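Local coordinates for protein Orf34 (Pseudomonas syringae pv. syringae, PDB 5KLP) that acetylates serine, threonine and lysine residues of proteins, host targets among them, with acetyl-CoA, disrupting the microtubule network and immunity of infected plants, and uses inositol hexakisphosphate as cofactor, at residues Q153-H158 and Y240-E245; E224-T229 and A233-S238; E63-H68 and C189-L194; G45-D50 and V59-L64; M126-L131 and A205-I210. The protein carries 10 engineered substitutions. All coordinates share one frame; numbering follows the deposited sequence.

Contact 1: Q153-H158 and Y240-E245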
# COMPACT_ATOMS: atom_id res chain seq x y z
N GLN A 153 -13.76 -0.99 -12.70
CA GLN A 153 -12.54 -1.44 -13.37
C GLN A 153 -11.58 -2.14 -12.40
O GLN A 153 -11.02 -3.19 -12.74
CB GLN A 153 -11.86 -0.27 -14.06
CG GLN A 153 -12.75 0.40 -15.11
CD GLN A 153 -13.10 -0.52 -16.27
OE1 GLN A 153 -12.25 -0.82 -17.12
NE2 GLN A 153 -14.35 -0.97 -16.32
N GLN A 154 -11.37 -1.58 -11.21
CA GLN A 154 -10.46 -2.23 -10.26
C GLN A 154 -10.95 -3.64 -9.92
O GLN A 154 -10.16 -4.56 -9.76
CB GLN A 154 -10.29 -1.43 -8.96
CG GLN A 154 -9.10 -0.46 -8.93
CD GLN A 154 -7.73 -1.10 -9.18
OE1 GLN A 154 -7.34 -1.27 -10.33
NE2 GLN A 154 -6.99 -1.43 -8.11
N LEU A 155 -12.27 -3.80 -9.81
CA LEU A 155 -12.84 -5.11 -9.50
C LEU A 155 -12.47 -6.13 -10.57
O LEU A 155 -12.09 -7.24 -10.26
CB LEU A 155 -14.36 -5.03 -9.36
CG LEU A 155 -15.06 -6.38 -9.20
CD1 LEU A 155 -14.59 -7.07 -7.93
CD2 LEU A 155 -16.57 -6.19 -9.17
N GLN A 156 -12.61 -5.73 -11.84
CA GLN A 156 -12.27 -6.62 -12.96
C GLN A 156 -10.77 -6.99 -12.94
O GLN A 156 -10.38 -8.13 -13.22
CB GLN A 156 -12.65 -5.94 -14.29
CG GLN A 156 -12.15 -6.64 -15.55
CD GLN A 156 -12.02 -5.68 -16.74
OE1 GLN A 156 -11.60 -4.53 -16.60
NE2 GLN A 156 -12.40 -6.16 -17.93
N ARG A 157 -9.93 -6.02 -12.57
CA ARG A 157 -8.49 -6.23 -12.50
C ARG A 157 -8.11 -7.17 -11.33
O ARG A 157 -7.24 -8.03 -11.48
CB ARG A 157 -7.76 -4.88 -12.36
CG ARG A 157 -7.93 -3.95 -13.56
CD ARG A 157 -7.61 -2.51 -13.17
NE ARG A 157 -8.08 -1.54 -14.15
CZ ARG A 157 -8.26 -0.25 -13.91
NH1 ARG A 157 -8.02 0.25 -12.70
NH2 ARG A 157 -8.69 0.54 -14.88
N HIS A 158 -8.75 -6.98 -10.18
CA HIS A 158 -8.54 -7.89 -9.04
C HIS A 158 -9.01 -9.32 -9.36
O HIS A 158 -8.35 -10.29 -9.01
CB HIS A 158 -9.27 -7.38 -7.78
CG HIS A 158 -8.54 -6.27 -7.07
ND1 HIS A 158 -7.23 -6.40 -6.66
CD2 HIS A 158 -8.94 -5.04 -6.70
CE1 HIS A 158 -6.85 -5.28 -6.06
NE2 HIS A 158 -7.87 -4.44 -6.06
N TYR A 240 -25.36 -10.76 -6.11
CA TYR A 240 -24.57 -11.58 -7.03
C TYR A 240 -23.18 -11.84 -6.46
O TYR A 240 -22.67 -11.04 -5.67
CB TYR A 240 -24.43 -10.92 -8.40
CG TYR A 240 -25.56 -11.18 -9.36
CD1 TYR A 240 -25.59 -12.34 -10.13
CD2 TYR A 240 -26.58 -10.26 -9.53
CE1 TYR A 240 -26.60 -12.57 -11.02
CE2 TYR A 240 -27.61 -10.49 -10.42
CZ TYR A 240 -27.61 -11.65 -11.16
OH TYR A 240 -28.64 -11.88 -12.05
N SER A 241 -22.58 -12.96 -6.84
CA SER A 241 -21.16 -13.14 -6.61
C SER A 241 -20.39 -12.30 -7.64
O SER A 241 -20.48 -12.54 -8.84
CB SER A 241 -20.78 -14.62 -6.68
OG SER A 241 -19.46 -14.84 -6.21
N VAL A 242 -19.66 -11.29 -7.19
CA VAL A 242 -18.99 -10.40 -8.14
C VAL A 242 -17.47 -10.52 -8.06
O VAL A 242 -16.75 -10.00 -8.92
CB VAL A 242 -19.39 -8.92 -7.92
CG1 VAL A 242 -20.89 -8.74 -8.14
CG2 VAL A 242 -19.00 -8.47 -6.53
N MSE A 243 -16.98 -11.20 -7.03
CA MSE A 243 -15.57 -11.55 -6.91
C MSE A 243 -15.44 -13.07 -6.86
O MSE A 243 -16.29 -13.73 -6.28
CB MSE A 243 -14.95 -10.91 -5.67
CG MSE A 243 -13.52 -11.33 -5.44
SE MSE A 243 -12.61 -10.36 -3.99
CE MSE A 243 -13.19 -11.41 -2.46
N HIS A 244 -14.39 -13.61 -7.47
CA HIS A 244 -14.27 -15.06 -7.59
C HIS A 244 -14.41 -15.72 -6.24
O HIS A 244 -13.91 -15.21 -5.23
CB HIS A 244 -12.95 -15.45 -8.26
CG HIS A 244 -12.93 -15.15 -9.72
ND1 HIS A 244 -13.82 -15.71 -10.61
CD2 HIS A 244 -12.16 -14.30 -10.45
CE1 HIS A 244 -13.59 -15.25 -11.83
NE2 HIS A 244 -12.59 -14.39 -11.76
N GLU A 245 -15.13 -16.83 -6.22
CA GLU A 245 -15.54 -17.44 -4.96
C GLU A 245 -14.34 -17.92 -4.16
O GLU A 245 -13.34 -18.36 -4.74
CB GLU A 245 -16.49 -18.61 -5.22
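The flat group that Leu155 meets across this contact is the backbone carbonyl of Val242, whose O lies 3.8 Å from both Leu155 CD1 and Leu155 CD2. A second flat group, the guanidinium of Arg157, belongs to the same helix. Gln153 CB stands over one of its faces, 3.4 Å up and nearer the border, and Gln154 OE1 meets that border within the plane, accepting a 2.9 Å hydrogen bond from Arg157 NH1 at an N-H...O angle of 167°. The meeting of 153-158 with 240-245 is largely the work of one leucine. With CG trans to the backbone nitrogen (chi1 173°), Leu155 stretches from the helix toward the loop and puts its fork against the chain there. Its CD2 also comes within 4.1 Å of Val242 CB, the two side chains crossing at about a right angle, while CD1 stands 4.5 Å from Met243 CB, the selenium-bearing end of Met243 leading elsewhere. No hydrogen bond spans the segments. The oxygen that the leucine covers is nevertheless satisfied, since Val242 O accepts from Asn159 ND2, one turn further along the helix. On that helix Gln154 and His158 bond to the active-site Glu143. Where helix 153-167 and the 240-245 loop meet, Leu234 of helix 230-238 packs on both Leu155 and Val242, and Ile177 of strand 175-179 touches His158 and Met243.

Contact 2: E224-T229 and A233-S238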
# COMPACT_ATOMS: atom_id res chain seq x y z
N GLU A 224 -18.22 -9.32 9.41
CA GLU A 224 -18.74 -7.94 9.48
C GLU A 224 -17.96 -6.96 8.59
O GLU A 224 -18.52 -5.99 8.07
CB GLU A 224 -18.75 -7.42 10.92
CG GLU A 224 -17.42 -7.52 11.63
CD GLU A 224 -17.46 -8.51 12.77
OE1 GLU A 224 -18.51 -9.17 12.96
OE2 GLU A 224 -16.44 -8.63 13.48
N SER A 225 -16.66 -7.20 8.44
CA SER A 225 -15.78 -6.21 7.81
C SER A 225 -15.96 -6.14 6.30
O SER A 225 -15.87 -5.06 5.71
CB SER A 225 -14.31 -6.53 8.14
OG SER A 225 -13.45 -5.51 7.68
N ARG A 226 -16.21 -7.28 5.67
CA ARG A 226 -16.35 -7.33 4.21
C ARG A 226 -17.49 -6.43 3.73
O ARG A 226 -17.38 -5.77 2.70
CB ARG A 226 -16.58 -8.78 3.76
CG ARG A 226 -16.70 -8.97 2.26
CD ARG A 226 -16.59 -10.45 1.93
NE ARG A 226 -16.74 -10.71 0.51
CZ ARG A 226 -16.02 -11.59 -0.17
NH1 ARG A 226 -15.07 -12.30 0.45
NH2 ARG A 226 -16.23 -11.75 -1.47
N ALA A 227 -18.58 -6.39 4.51
CA ALA A 227 -19.74 -5.58 4.17
C ALA A 227 -19.43 -4.07 4.22
O ALA A 227 -20.17 -3.27 3.65
CB ALA A 227 -20.91 -5.91 5.13
N ARG A 228 -18.35 -3.70 4.90
CA ARG A 228 -17.97 -2.29 5.04
C ARG A 228 -17.11 -1.80 3.86
O ARG A 228 -16.80 -0.62 3.76
CB ARG A 228 -17.20 -2.08 6.35
CG ARG A 228 -18.03 -2.30 7.61
CD ARG A 228 -17.14 -2.44 8.85
NE ARG A 228 -17.90 -2.87 10.01
CZ ARG A 228 -17.44 -3.65 10.99
NH1 ARG A 228 -16.20 -4.10 10.95
NH2 ARG A 228 -18.23 -3.98 12.00
N THR A 229 -16.73 -2.72 2.98
CA THR A 229 -15.89 -2.39 1.83
C THR A 229 -16.77 -2.12 0.61
O THR A 229 -17.95 -2.47 0.60
CB THR A 229 -14.91 -3.53 1.48
OG1 THR A 229 -15.66 -4.68 1.05
CG2 THR A 229 -14.06 -3.91 2.70
N ALA A 233 -20.47 -3.64 -0.33
CA ALA A 233 -21.62 -2.85 -0.75
C ALA A 233 -22.19 -3.41 -2.04
O ALA A 233 -23.40 -3.58 -2.17
CB ALA A 233 -21.21 -1.40 -0.96
N LEU A 234 -21.31 -3.72 -2.98
CA LEU A 234 -21.75 -4.22 -4.28
C LEU A 234 -22.41 -5.59 -4.13
O LEU A 234 -23.43 -5.87 -4.76
CB LEU A 234 -20.57 -4.27 -5.26
CG LEU A 234 -20.87 -4.81 -6.66
CD1 LEU A 234 -21.99 -3.99 -7.28
CD2 LEU A 234 -19.62 -4.74 -7.52
N GLU A 235 -21.82 -6.44 -3.29
CA GLU A 235 -22.39 -7.75 -3.04
C GLU A 235 -23.78 -7.66 -2.41
O GLU A 235 -24.70 -8.39 -2.81
CB GLU A 235 -21.46 -8.57 -2.13
CG GLU A 235 -20.19 -9.00 -2.86
CD GLU A 235 -19.17 -9.66 -1.96
OE1 GLU A 235 -19.26 -9.51 -0.72
OE2 GLU A 235 -18.25 -10.32 -2.49
N ALA A 236 -23.94 -6.75 -1.45
CA ALA A 236 -25.24 -6.61 -0.77
C ALA A 236 -26.28 -6.02 -1.71
O ALA A 236 -27.43 -6.43 -1.71
CB ALA A 236 -25.10 -5.76 0.47
N SER A 237 -25.86 -5.04 -2.50
CA SER A 237 -26.77 -4.39 -3.44
C SER A 237 -27.25 -5.34 -4.54
O SER A 237 -28.41 -5.30 -4.92
CB SER A 237 -26.10 -3.17 -4.07
OG SER A 237 -25.23 -3.55 -5.11
N SER A 238 -26.36 -6.17 -5.07
CA SER A 238 -26.70 -6.95 -6.26
C SER A 238 -27.13 -8.39 -5.97
O SER A 238 -27.70 -9.04 -6.84
CB SER A 238 -25.52 -7.00 -7.22
OG SER A 238 -24.55 -7.90 -6.72
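Arg226 and Glu235 supply the ionic part of this contact, a two-nitrogen, side-on salt bridge. Arg226 NH2 gives a nearly straight 2.7 Å bond to Glu235 OE2 (171°), and Arg226 NE reaches Glu235 OE1 at 3.1 Å. Each carboxylate oxygen uses its syn lone pair, and the guanidinium and carboxylate planes are only 12° apart, so the two flat groups meet edge to edge and their relative rotation is fixed. Both chains are extended as they approach, the arginine from CG to NE and the glutamate beyond CG, and they cross at about a right angle. Arg226 NH1 turns to other partners, Glu222 OE2 and Ala247 O, so the guanidinium serves two carboxylates, Glu235 and Glu222, and a backbone carbonyl.

Hydrogen bonding to the main chain forms the second group and defines the motif, a helix N-cap. Thr229 is the N-cap of helix 230-238: its OG1 caps Gly232 N, while Ala233 N donates to Thr229 O at 2.9 Å, closing the first turn. The same hydroxyl donates to Arg226 O over 2.6 Å, in the carbonyl plane on a lone pair. Arg226 O also takes the backbone bond of Thr229 N, so two donors from one residue grip it and hold the turn at 226-229.

Van der Waals contact is slight: Ala233 CB rests 3.8 Å from Thr229 O, on a rather exposed side of the molecule.

Contact 3: E63-H68 and C189-L194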
# COMPACT_ATOMS: atom_id res chain seq x y z
N GLU A 63 3.18 6.83 -13.05
CA GLU A 63 4.20 6.38 -13.99
C GLU A 63 5.62 6.71 -13.47
O GLU A 63 6.51 5.86 -13.52
CB GLU A 63 3.94 6.94 -15.39
CG GLU A 63 4.80 8.12 -15.84
CD GLU A 63 4.14 8.94 -16.95
OE1 GLU A 63 2.95 8.68 -17.26
OE2 GLU A 63 4.80 9.84 -17.51
N LEU A 64 5.82 7.93 -12.97
CA LEU A 64 7.11 8.32 -12.43
C LEU A 64 7.54 7.48 -11.22
O LEU A 64 8.68 7.04 -11.14
CB LEU A 64 7.12 9.80 -12.04
CG LEU A 64 7.38 10.81 -13.15
CD1 LEU A 64 7.34 12.22 -12.58
CD2 LEU A 64 8.73 10.53 -13.80
N ASP A 65 6.63 7.30 -10.26
CA ASP A 65 6.95 6.46 -9.11
C ASP A 65 7.35 5.06 -9.58
O ASP A 65 8.34 4.49 -9.11
CB ASP A 65 5.76 6.34 -8.15
CG ASP A 65 5.43 7.64 -7.43
OD1 ASP A 65 6.29 8.54 -7.36
OD2 ASP A 65 4.30 7.74 -6.92
N ALA A 66 6.57 4.52 -10.51
CA ALA A 66 6.76 3.15 -10.98
C ALA A 66 8.12 2.99 -11.66
O ALA A 66 8.77 1.97 -11.51
CB ALA A 66 5.63 2.75 -11.93
N THR A 67 8.52 4.02 -12.41
CA THR A 67 9.81 4.04 -13.10
C THR A 67 10.98 3.95 -12.13
O THR A 67 11.99 3.31 -12.41
CB THR A 67 9.94 5.33 -13.95
OG1 THR A 67 8.95 5.30 -14.98
CG2 THR A 67 11.32 5.44 -14.58
N HIS A 68 10.85 4.58 -10.97
CA HIS A 68 11.97 4.62 -10.06
C HIS A 68 11.79 3.68 -8.88
O HIS A 68 12.61 3.67 -7.95
CB HIS A 68 12.17 6.05 -9.57
CG HIS A 68 12.49 7.00 -10.68
ND1 HIS A 68 13.69 6.98 -11.35
CD2 HIS A 68 11.75 7.97 -11.27
CE1 HIS A 68 13.70 7.90 -12.29
NE2 HIS A 68 12.53 8.53 -12.26
N CYS A 189 -0.54 5.54 -5.78
CA CYS A 189 -0.69 4.16 -5.33
C CYS A 189 0.64 3.43 -5.21
O CYS A 189 0.78 2.54 -4.38
CB CYS A 189 -1.63 3.41 -6.27
SG CYS A 189 -3.38 3.68 -5.83
N VAL A 190 1.63 3.82 -6.00
CA VAL A 190 2.93 3.22 -5.85
C VAL A 190 3.53 3.56 -4.48
O VAL A 190 4.11 2.70 -3.84
CB VAL A 190 3.91 3.66 -6.94
CG1 VAL A 190 5.27 3.05 -6.71
CG2 VAL A 190 3.38 3.27 -8.33
N MSE A 191 3.38 4.81 -4.05
CA MSE A 191 3.92 5.24 -2.76
C MSE A 191 3.16 4.56 -1.61
O MSE A 191 3.79 4.14 -0.63
CB MSE A 191 3.86 6.77 -2.63
CG MSE A 191 4.93 7.50 -3.45
SE MSE A 191 6.75 6.84 -2.99
CE MSE A 191 7.11 5.82 -4.64
N TYR A 192 1.84 4.45 -1.72
CA TYR A 192 1.08 3.73 -0.67
C TYR A 192 1.53 2.28 -0.62
O TYR A 192 1.72 1.72 0.46
CB TYR A 192 -0.44 3.80 -0.90
CG TYR A 192 -1.06 5.10 -0.43
CD1 TYR A 192 -1.33 5.32 0.91
CD2 TYR A 192 -1.34 6.12 -1.34
CE1 TYR A 192 -1.89 6.53 1.34
CE2 TYR A 192 -1.90 7.31 -0.93
CZ TYR A 192 -2.17 7.51 0.41
OH TYR A 192 -2.72 8.71 0.82
N SER A 193 1.69 1.67 -1.78
CA SER A 193 2.07 0.26 -1.84
C SER A 193 3.47 0.04 -1.25
O SER A 193 3.70 -0.94 -0.55
CB SER A 193 2.01 -0.25 -3.28
OG SER A 193 0.67 -0.22 -3.78
N LEU A 194 4.40 0.94 -1.57
CA LEU A 194 5.75 0.85 -1.02
C LEU A 194 5.71 1.04 0.49
O LEU A 194 6.31 0.28 1.24
CB LEU A 194 6.69 1.89 -1.69
CG LEU A 194 8.10 1.99 -1.11
CD1 LEU A 194 8.80 0.64 -1.18
CD2 LEU A 194 8.93 3.07 -1.82
O HOH W 1 2.12 6.45 -7.36
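Asp65 and Val190 meet in a buried helix-helix contact between helix 61-79 and the start of helix 189-202, the helix that begins with the active-site Cys189. The short axes come within 9.1 Å at 45° between their N-to-C directions. Asp65 CB packs on Val190 CB at 3.5 Å; Val190 CG2 meanwhile stands 4.3 Å from Ala66 CB. The chain of Met191, a selenomethionine, bends so that both CG and CE lie against the carboxylate, its CG 3.5 Å from Asp65 OD2 and its CE 3.7 Å from Asp65 CG. No direct hydrogen bond links the two helices, but a water does: it donates to Asp65 OD2 at 2.6 Å and accepts from Val190 N at 3.0 Å. A backbone N-H of the first turn is thereby satisfied, and the negative group would be favoured by the helix dipole at that end. The carboxylate is pinned further by Tyr44 OH at OD1 and Arg329 NH1 at OD2, so its charge is probably compensated despite burial. A cysteine nucleophile at the N-terminal end of a helix is the arrangement of the cysteine-protease-like catalytic fold, to which the YopJ acetyltransferases are related.

Contact 4: G45-D50 and V59-L64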
# COMPACT_ATOMS: atom_id res chain seq x y z
N GLY A 45 13.39 13.55 -8.30
CA GLY A 45 13.45 14.32 -7.08
C GLY A 45 12.86 15.71 -7.21
O GLY A 45 12.12 16.16 -6.34
N GLN A 46 13.16 16.39 -8.32
CA GLN A 46 12.67 17.75 -8.50
C GLN A 46 11.16 17.76 -8.68
O GLN A 46 10.47 18.62 -8.13
CB GLN A 46 13.36 18.41 -9.69
CG GLN A 46 13.05 19.89 -9.83
CD GLN A 46 13.34 20.67 -8.56
OE1 GLN A 46 14.48 20.71 -8.09
NE2 GLN A 46 12.31 21.28 -7.99
N ALA A 47 10.65 16.79 -9.44
CA ALA A 47 9.20 16.66 -9.64
C ALA A 47 8.49 16.43 -8.31
O ALA A 47 7.45 17.03 -8.04
CB ALA A 47 8.89 15.52 -10.60
N ALA A 48 9.06 15.55 -7.49
CA ALA A 48 8.47 15.24 -6.18
C ALA A 48 8.52 16.46 -5.27
O ALA A 48 7.59 16.69 -4.49
CB ALA A 48 9.19 14.08 -5.54
N LEU A 49 9.60 17.22 -5.37
CA LEU A 49 9.75 18.45 -4.59
C LEU A 49 8.70 19.46 -5.01
O LEU A 49 8.03 20.05 -4.17
CB LEU A 49 11.16 19.04 -4.76
CG LEU A 49 12.28 18.33 -3.99
CD1 LEU A 49 13.64 18.84 -4.44
CD2 LEU A 49 12.11 18.55 -2.50
N ASP A 50 8.56 19.64 -6.33
CA ASP A 50 7.56 20.53 -6.88
C ASP A 50 6.16 20.14 -6.42
O ASP A 50 5.36 21.00 -6.05
CB ASP A 50 7.61 20.52 -8.41
CG ASP A 50 8.89 21.12 -8.96
OD1 ASP A 50 9.61 21.81 -8.21
OD2 ASP A 50 9.18 20.90 -10.16
N VAL A 59 4.66 14.57 -14.15
CA VAL A 59 3.29 15.08 -14.07
C VAL A 59 2.36 14.02 -13.48
O VAL A 59 1.71 14.27 -12.47
CB VAL A 59 2.76 15.51 -15.46
N SER A 60 2.31 12.85 -14.10
CA SER A 60 1.56 11.73 -13.53
C SER A 60 2.52 10.93 -12.68
O SER A 60 3.47 10.32 -13.20
CB SER A 60 0.96 10.85 -14.62
OG SER A 60 0.85 9.51 -14.16
N PHE A 61 2.28 10.89 -11.38
CA PHE A 61 3.24 10.24 -10.51
C PHE A 61 3.15 8.74 -10.50
O PHE A 61 4.14 8.08 -10.19
CB PHE A 61 3.14 10.80 -9.10
CG PHE A 61 4.01 12.00 -8.92
CD1 PHE A 61 3.60 13.24 -9.38
CD2 PHE A 61 5.28 11.87 -8.36
CE1 PHE A 61 4.43 14.35 -9.25
CE2 PHE A 61 6.11 12.97 -8.22
CZ PHE A 61 5.68 14.22 -8.67
N ALA A 62 2.00 8.18 -10.87
CA ALA A 62 1.91 6.72 -10.97
C ALA A 62 3.00 6.20 -11.90
O ALA A 62 3.69 5.25 -11.56
CB ALA A 62 0.53 6.29 -11.45
N GLU A 63 3.18 6.83 -13.05
CA GLU A 63 4.20 6.38 -13.99
C GLU A 63 5.62 6.71 -13.47
O GLU A 63 6.51 5.86 -13.52
CB GLU A 63 3.94 6.94 -15.39
CG GLU A 63 4.80 8.12 -15.84
CD GLU A 63 4.14 8.94 -16.95
OE1 GLU A 63 2.95 8.68 -17.26
OE2 GLU A 63 4.80 9.84 -17.51
N LEU A 64 5.82 7.93 -12.97
CA LEU A 64 7.11 8.32 -12.43
C LEU A 64 7.54 7.48 -11.22
O LEU A 64 8.68 7.04 -11.14
CB LEU A 64 7.12 9.80 -12.04
CG LEU A 64 7.38 10.81 -13.15
CD1 LEU A 64 7.34 12.22 -12.58
CD2 LEU A 64 8.73 10.53 -13.80
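Ala48 and Phe61 approach to 8.4 Å between their CA atoms, and Ala47 and Val59 to 7.6 Å, where helix 40-53 faces the start of helix 61-79. The two are consecutive helices joined by a short loop, residues 56-58 of which are not modelled. Phe61 is the main side chain on its segment, and Ala47 its chief partner. With its CB aimed at the other helix and CG on the side away from its own carbonyl (chi1 -88°), the ring goes in edge first. Ala47 O lies near the ring plane, 3.4 Å from Phe61 CZ, in the manner of an aromatic C-H directed at a carbonyl, and Ala48 N stands close to the same rim. The neighbouring corner, Phe61 CE2, sits 3.9 Å from Ala48 CA and 4.2 Å from Ala48 CB. The small alanines let the aromatic edge come right up to the helix backbone. Leu64, one turn on from Phe61, shares the work: its CD1 reaches Ala47 CB at 4.1 Å. The side-chain contacts are apolar, and no hydrogen bond crosses. Beyond them Ala48 also packs on Leu330 and Ile333 of helix 324-340, and Phe61 on Arg329 there, while Leu49 turns to helix 21-36. Those two outer helices carry residues that bind inositol hexakisphosphate, so the pair leans on the cofactor-binding bundle. Ala47 CB touches the ring as well, 4.0 Å from Phe61 CZ.

Contact 5: M126-L131 and A205-I210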
# COMPACT_ATOMS: atom_id res chain seq x y z
N MSE A 126 -0.04 -3.90 -2.98
CA MSE A 126 1.04 -4.61 -2.32
C MSE A 126 0.55 -5.97 -1.91
O MSE A 126 -0.53 -6.08 -1.30
CB MSE A 126 1.53 -3.82 -1.10
CG MSE A 126 2.85 -4.31 -0.51
SE MSE A 126 2.66 -5.81 0.72
CE MSE A 126 1.54 -4.92 2.08
N ALA A 127 1.31 -7.02 -2.22
CA ALA A 127 0.97 -8.34 -1.72
C ALA A 127 2.01 -8.83 -0.74
O ALA A 127 3.21 -8.80 -1.02
CB ALA A 127 0.81 -9.34 -2.86
N ASP A 128 1.53 -9.27 0.42
CA ASP A 128 2.35 -9.85 1.48
C ASP A 128 2.14 -11.37 1.47
O ASP A 128 1.02 -11.85 1.61
CB ASP A 128 1.97 -9.24 2.83
CG ASP A 128 2.84 -9.74 3.97
OD1 ASP A 128 2.59 -10.84 4.50
OD2 ASP A 128 3.79 -9.03 4.34
N VAL A 129 3.22 -12.13 1.28
CA VAL A 129 3.11 -13.55 0.96
C VAL A 129 3.81 -14.43 1.99
O VAL A 129 4.84 -14.05 2.53
CB VAL A 129 3.70 -13.84 -0.45
CG1 VAL A 129 3.68 -15.34 -0.79
CG2 VAL A 129 2.98 -13.03 -1.52
N ARG A 130 3.22 -15.60 2.28
CA ARG A 130 3.92 -16.67 2.98
C ARG A 130 3.87 -17.97 2.18
O ARG A 130 2.80 -18.38 1.72
CB ARG A 130 3.34 -16.93 4.37
CG ARG A 130 3.42 -15.77 5.31
CD ARG A 130 4.85 -15.42 5.73
NE ARG A 130 4.79 -14.34 6.71
CZ ARG A 130 4.59 -13.06 6.41
NH1 ARG A 130 4.46 -12.68 5.14
NH2 ARG A 130 4.52 -12.16 7.38
N LEU A 131 5.03 -18.59 2.01
CA LEU A 131 5.10 -19.95 1.47
C LEU A 131 4.97 -20.91 2.63
O LEU A 131 5.37 -20.58 3.75
CB LEU A 131 6.41 -20.18 0.72
CG LEU A 131 6.65 -19.22 -0.44
CD1 LEU A 131 8.01 -19.48 -1.08
CD2 LEU A 131 5.53 -19.26 -1.47
N ALA A 205 4.55 -9.81 12.65
CA ALA A 205 3.93 -10.74 13.59
C ALA A 205 2.41 -10.74 13.40
O ALA A 205 1.77 -11.80 13.36
CB ALA A 205 4.29 -10.40 15.05
N GLN A 206 1.84 -9.55 13.23
CA GLN A 206 0.40 -9.46 13.03
C GLN A 206 0.03 -10.02 11.66
O GLN A 206 -1.03 -10.64 11.51
CB GLN A 206 -0.07 -8.01 13.17
CG GLN A 206 0.63 -7.28 14.30
CD GLN A 206 0.11 -5.88 14.50
OE1 GLN A 206 -1.08 -5.61 14.30
NE2 GLN A 206 1.00 -4.97 14.88
N PHE A 207 0.88 -9.82 10.67
CA PHE A 207 0.61 -10.39 9.36
C PHE A 207 0.73 -11.92 9.42
O PHE A 207 -0.07 -12.62 8.82
CB PHE A 207 1.54 -9.80 8.29
CG PHE A 207 0.97 -8.57 7.61
CD1 PHE A 207 0.87 -7.37 8.28
CD2 PHE A 207 0.55 -8.63 6.29
CE1 PHE A 207 0.33 -6.25 7.65
CE2 PHE A 207 0.03 -7.50 5.65
CZ PHE A 207 -0.08 -6.32 6.34
N ASP A 208 1.72 -12.41 10.18
CA ASP A 208 1.91 -13.85 10.38
C ASP A 208 0.63 -14.50 10.88
O ASP A 208 0.26 -15.59 10.45
CB ASP A 208 3.02 -14.13 11.39
CG ASP A 208 4.40 -13.93 10.80
OD1 ASP A 208 4.52 -13.78 9.57
OD2 ASP A 208 5.38 -13.91 11.58
N ASP A 209 -0.04 -13.81 11.80
CA ASP A 209 -1.26 -14.35 12.38
C ASP A 209 -2.38 -14.39 11.33
O ASP A 209 -3.16 -15.34 11.29
CB ASP A 209 -1.70 -13.52 13.58
CG ASP A 209 -2.68 -14.26 14.46
OD1 ASP A 209 -2.35 -15.40 14.86
OD2 ASP A 209 -3.76 -13.71 14.72
N ILE A 210 -2.46 -13.37 10.48
CA ILE A 210 -3.46 -13.37 9.43
C ILE A 210 -3.18 -14.50 8.45
O ILE A 210 -4.10 -15.21 8.03
CB ILE A 210 -3.52 -12.04 8.70
CG1 ILE A 210 -3.90 -10.92 9.68
CG2 ILE A 210 -4.53 -12.08 7.56
CD1 ILE A 210 -3.90 -9.57 9.02
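A strand of the central mixed sheet, 125-130, is crossed here by helix 204-215, and the contact joins a salt-bridge network of Arg130, Asp208 and Asp128 to the ring of Phe207. The short axes pass 9.6 Å apart at a crossing angle of -69°. Arg130 grips Asp208 side-on with two nitrogens that converge on one oxygen: NE reaches Asp208 OD1 at 2.9 Å and NH2 reaches the same atom at 2.7 Å. That oxygen lies near the guanidinium plane, yet the carboxylate is turned 88° to it; NE meets OD1 nearly along its C-O axis, and NH2 comes on the anti side, tilted out of the carboxylate plane. The bend at chi2 (-68°) folds Arg130 back along its own strand, where NH1 donates to Val129 O at 3.0 Å and makes a weak 2.7 Å bond to Asp128 OD1. Beside the network, Phe207 lays its ring obliquely against Asp128, with CD2 3.4 Å from Asp128 CG. Phe207 CB also stands 3.9 Å from Arg130 NH2. Asp128 has further partners in Arg107 NE, at OD2, and His211 NE2, at OD1. Ala200 of helix 189-202 and Ile140 of the adjacent strand pack against Phe207. Two acidic groups thus share one arginine, and the buried Asp128 is probably kept ionised by Arg107 at OD2 and Arg130 at OD1.

How the contacts relate
From the N terminus, contact 4 closes first, a short loop between helices 40-53 and 61-79. Contact 3 starts on that same helix, sharing Glu63 and Leu64, and runs a long way to helix 189-202, tying the helical bundle to the catalytic helix. Contacts 5 and 1 both open within this loop and end beyond it, so each crosses contact 3, and they cross each other. Contact 5 links the central sheet to helix 204-215, and contact 1 joins helix 153-167 to the loop before strand 248-251. Contact 2, nested inside contact 1, joins the end of helix 222-225 to helix 230-238 and touches contact 1 where Met243 packs on Arg226. Contacts 3 and 5 also touch, Ser193 lying against Met126.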